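Local structure of nodulation protein S (Bradyrhizobium sp., 3OFK) at residues R134-L144 with V172-L180. The protein probably uses S-adenosyl-L-methionine as methyl donor in nod factor synthesis, acting as an N-methyltransferase. Sequence-based numbering, arbitrary orientation.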
loop_
_atom_site.group_PDB
_atom_site.type_symbol
_atom_site.label_atom_id
_atom_site.label_comp_id
_atom_site.label_asym_id
_atom_site.label_seq_id
_atom_site.Cartn_x
_atom_site.Cartn_y
_atom_site.Cartn_z
ATOM N N ARG A 134 8.067 10.709 -6.125
ATOM C CA ARG A 134 8.745 11.585 -5.176
ATOM C C ARG A 134 7.753 12.503 -4.465
ATOM O O ARG A 134 7.847 12.694 -3.256
ATOM C CB ARG A 134 9.780 12.459 -5.894
ATOM C CG ARG A 134 10.960 11.690 -6.441
ATOM C CD ARG A 134 12.195 12.572 -6.621
ATOM N NE ARG A 134 13.398 11.814 -6.257
ATOM C CZ ARG A 134 14.002 10.918 -7.044
ATOM N NH1 ARG A 134 15.078 10.272 -6.598
ATOM N NH2 ARG A 134 13.538 10.658 -8.272
ATOM N N THR A 135 6.849 13.128 -5.218
ATOM C CA THR A 135 5.859 14.005 -4.610
ATOM C C THR A 135 5.027 13.218 -3.575
ATOM O O THR A 135 4.854 13.653 -2.446
ATOM C CB THR A 135 4.904 14.626 -5.649
ATOM O OG1 THR A 135 5.609 15.609 -6.416
ATOM C CG2 THR A 135 3.728 15.310 -4.962
ATOM N N ALA A 136 4.506 12.077 -3.983
ATOM C CA ALA A 136 3.746 11.211 -3.073
ATOM C C ALA A 136 4.581 10.760 -1.863
ATOM O O ALA A 136 4.100 10.709 -0.754
ATOM C CB ALA A 136 3.236 9.984 -3.813
ATOM N N ILE A 137 5.823 10.386 -2.094
ATOM C CA ILE A 137 6.698 10.011 -1.008
ATOM C C ILE A 137 6.914 11.189 -0.071
ATOM O O ILE A 137 6.841 10.996 1.128
ATOM C CB ILE A 137 8.014 9.444 -1.512
ATOM C CG1 ILE A 137 7.752 8.113 -2.136
ATOM C CG2 ILE A 137 9.021 9.243 -0.380
ATOM C CD1 ILE A 137 8.858 7.627 -2.940
ATOM N N ASP A 138 7.115 12.404 -0.591
ATOM C CA ASP A 138 7.359 13.561 0.293
ATOM C C ASP A 138 6.137 13.761 1.177
ATOM O O ASP A 138 6.239 14.147 2.355
ATOM C CB ASP A 138 7.653 14.861 -0.498
ATOM C CG ASP A 138 8.959 14.811 -1.293
ATOM O OD1 ASP A 138 9.780 13.913 -1.050
ATOM O OD2 ASP A 138 9.163 15.674 -2.184
ATOM N N ASN A 139 4.969 13.543 0.585
ATOM C CA ASN A 139 3.694 13.734 1.273
ATOM C C ASN A 139 3.569 12.742 2.426
ATOM O O ASN A 139 3.155 13.100 3.524
ATOM C CB ASN A 139 2.537 13.566 0.272
ATOM C CG ASN A 139 1.175 14.072 0.814
ATOM O OD1 ASN A 139 1.096 14.858 1.768
ATOM N ND2 ASN A 139 0.097 13.614 0.180
ATOM N N MET A 140 3.903 11.480 2.137
ATOM C CA MET A 140 3.906 10.423 3.139
ATOM C C MET A 140 4.908 10.743 4.275
ATOM O O MET A 140 4.563 10.622 5.473
ATOM C CB MET A 140 4.229 9.075 2.487
ATOM C CG MET A 140 3.170 8.577 1.582
ATOM S SD MET A 140 3.442 6.839 1.181
ATOM C CE MET A 140 4.990 6.833 0.257
ATOM N N VAL A 141 6.119 11.183 3.913
ATOM C CA VAL A 141 7.132 11.520 4.922
ATOM C C VAL A 141 6.584 12.627 5.818
ATOM O O VAL A 141 6.632 12.511 7.044
ATOM C CB VAL A 141 8.480 11.952 4.297
ATOM C CG1 VAL A 141 9.460 12.511 5.385
ATOM C CG2 VAL A 141 9.082 10.788 3.549
ATOM N N LYS A 142 6.031 13.666 5.187
ATOM C CA LYS A 142 5.467 14.798 5.909
ATOM C C LYS A 142 4.379 14.378 6.901
ATOM O O LYS A 142 4.326 14.925 8.005
ATOM C CB LYS A 142 4.915 15.846 4.937
ATOM C CG LYS A 142 4.115 16.979 5.608
ATOM C CD LYS A 142 3.534 17.939 4.546
ATOM C CE LYS A 142 2.051 18.229 4.802
ATOM N NZ LYS A 142 1.224 17.012 4.541
ATOM N N MET A 143 3.514 13.431 6.507
ATOM C CA MET A 143 2.438 12.938 7.405
ATOM C C MET A 143 2.876 11.880 8.460
ATOM O O MET A 143 2.019 11.369 9.195
ATOM C CB MET A 143 1.287 12.316 6.591
ATOM C CG MET A 143 0.509 13.265 5.685
ATOM S SD MET A 143 -0.817 12.340 4.834
ATOM C CE MET A 143 0.029 11.319 3.685
ATOM N N LEU A 144 4.157 11.504 8.500
ATOM C CA LEU A 144 4.644 10.592 9.555
ATOM C C LEU A 144 4.799 11.376 10.863
ATOM O O LEU A 144 5.331 12.488 10.849
ATOM C CB LEU A 144 5.983 9.940 9.184
ATOM C CG LEU A 144 6.008 8.492 8.705
ATOM C CD1 LEU A 144 7.447 7.990 8.519
ATOM C CD2 LEU A 144 5.243 7.578 9.668
ATOM N N VAL A 172 11.827 2.692 -5.178
ATOM C CA VAL A 172 11.180 3.418 -4.095
ATOM C C VAL A 172 11.952 3.325 -2.769
ATOM O O VAL A 172 12.118 4.329 -2.080
ATOM C CB VAL A 172 9.732 2.974 -3.909
ATOM C CG1 VAL A 172 9.134 3.616 -2.672
ATOM C CG2 VAL A 172 8.897 3.320 -5.162
ATOM N N ILE A 173 12.439 2.136 -2.416
ATOM C CA ILE A 173 13.231 1.971 -1.193
ATOM C C ILE A 173 14.390 2.962 -1.197
ATOM O O ILE A 173 14.682 3.597 -0.175
ATOM C CB ILE A 173 13.711 0.501 -1.023
ATOM C CG1 ILE A 173 12.541 -0.394 -0.578
ATOM C CG2 ILE A 173 14.824 0.401 0.004
ATOM C CD1 ILE A 173 12.822 -1.859 -0.640
ATOM N N THR A 174 15.044 3.105 -2.359
ATOM C CA THR A 174 16.144 4.038 -2.499
ATOM C C THR A 174 15.744 5.459 -2.141
ATOM O O THR A 174 16.475 6.146 -1.412
ATOM C CB THR A 174 16.769 3.972 -3.917
ATOM O OG1 THR A 174 17.338 2.677 -4.094
ATOM C CG2 THR A 174 17.888 5.032 -4.104
ATOM N N ILE A 175 14.603 5.887 -2.664
ATOM C CA ILE A 175 14.093 7.247 -2.476
ATOM C C ILE A 175 13.612 7.431 -1.037
ATOM O O ILE A 175 13.896 8.450 -0.397
ATOM C CB ILE A 175 12.926 7.552 -3.444
ATOM C CG1 ILE A 175 13.422 7.561 -4.909
ATOM C CG2 ILE A 175 12.260 8.881 -3.077
ATOM C CD1 ILE A 175 12.287 7.647 -5.955
ATOM N N LEU A 176 12.892 6.430 -0.534
ATOM C CA LEU A 176 12.459 6.441 0.861
ATOM C C LEU A 176 13.627 6.625 1.810
ATOM O O LEU A 176 13.504 7.359 2.780
ATOM C CB LEU A 176 11.712 5.153 1.207
ATOM C CG LEU A 176 10.302 5.023 0.669
ATOM C CD1 LEU A 176 9.737 3.625 0.919
ATOM C CD2 LEU A 176 9.430 6.059 1.297
ATOM N N THR A 177 14.757 5.970 1.509
ATOM C CA THR A 177 15.935 5.959 2.378
ATOM C C THR A 177 16.622 7.347 2.537
ATOM O O THR A 177 17.373 7.568 3.505
ATOM C CB THR A 177 16.980 4.863 1.910
ATOM O OG1 THR A 177 16.338 3.576 1.816
ATOM C CG2 THR A 177 18.202 4.775 2.881
ATOM N N GLU A 178 16.367 8.258 1.593
ATOM C CA GLU A 178 16.906 9.626 1.613
ATOM C C GLU A 178 16.268 10.443 2.722
ATOM O O GLU A 178 16.875 11.382 3.233
ATOM C CB GLU A 178 16.635 10.358 0.276
ATOM C CG GLU A 178 17.269 9.735 -0.990
ATOM C CD GLU A 178 16.621 10.202 -2.308
ATOM O OE1 GLU A 178 16.863 9.551 -3.352
ATOM O OE2 GLU A 178 15.880 11.210 -2.310
ATOM N N ALA A 179 15.016 10.117 3.049
ATOM C CA ALA A 179 14.290 10.841 4.093
ATOM C C ALA A 179 14.115 10.020 5.396
ATOM O O ALA A 179 13.969 10.594 6.487
ATOM C CB ALA A 179 12.924 11.285 3.551
ATOM N N LEU A 180 14.143 8.693 5.276
ATOM C CA LEU A 180 13.793 7.797 6.388
ATOM C C LEU A 180 14.883 6.773 6.641
ATOM O O LEU A 180 15.730 6.550 5.786
ATOM C CB LEU A 180 12.476 7.064 6.110
ATOM C CG LEU A 180 11.225 7.920 5.867
ATOM C CD1 LEU A 180 10.042 7.020 5.439
ATOM C CD2 LEU A 180 10.873 8.699 7.110
#
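Ile175 sits between Ile137 and Arg134 and divides its branches between them. Its CB already lies 4.1 Å from Ile137 CD1, and CG2 closes on the same methyl, with Ile175 CG2 to Ile137 CD1 at 3.6 Å, the two side chains crossing at about a right angle. The other branch serves the arginine: Ile175 CG1 is 3.6 Å from Arg134 NH1, and at the tip Ile175 CD1 lies over the centre of the guanidinium, 3.9 Å from Arg134 CZ. This split follows from chi1 of -66°, which sets CG1 anti to the carbonyl carbon and leaves CG2 anti to the backbone N. Cut back to an alanine, this position would lose the CG2 contact with Ile137 CD1 and is likely to leave the guanidinium without the aliphatic cover on that face, making it freer to turn. At the edge of the same guanidinium and in its plane, Glu178 OE1 forms a long salt bridge to Arg134 NH1 at 3.8 Å; the carboxylate plane is turned only 18° from that of the guanidinium.

The axes of helical segments 134-142 and 172-179 cross at -42°. Helix 130-142 links strands 115-121 and 148-155, and helix 169-179 leads into strand 181-189, the topology of a class I methyltransferase with strand order 3-2-1-4-5-7-6. Leu176, which also touches Phe152 and Phe202 of the sheet, uses CD2 to meet Ile137 CG2 at 3.6 Å. Further along, Val141 CG2 packs on Ala179 CB at 3.9 Å. At the C-terminal end of the contact, Leu144 CD1 meets Leu180 CD2 at 3.8 Å, the side chains running at a slant to each other. Elsewhere on helix 130-142, Asn139 ND2 donates to the backbone O of Ile106, a residue of the S-adenosyl-L-homocysteine site, and to that of Phe109.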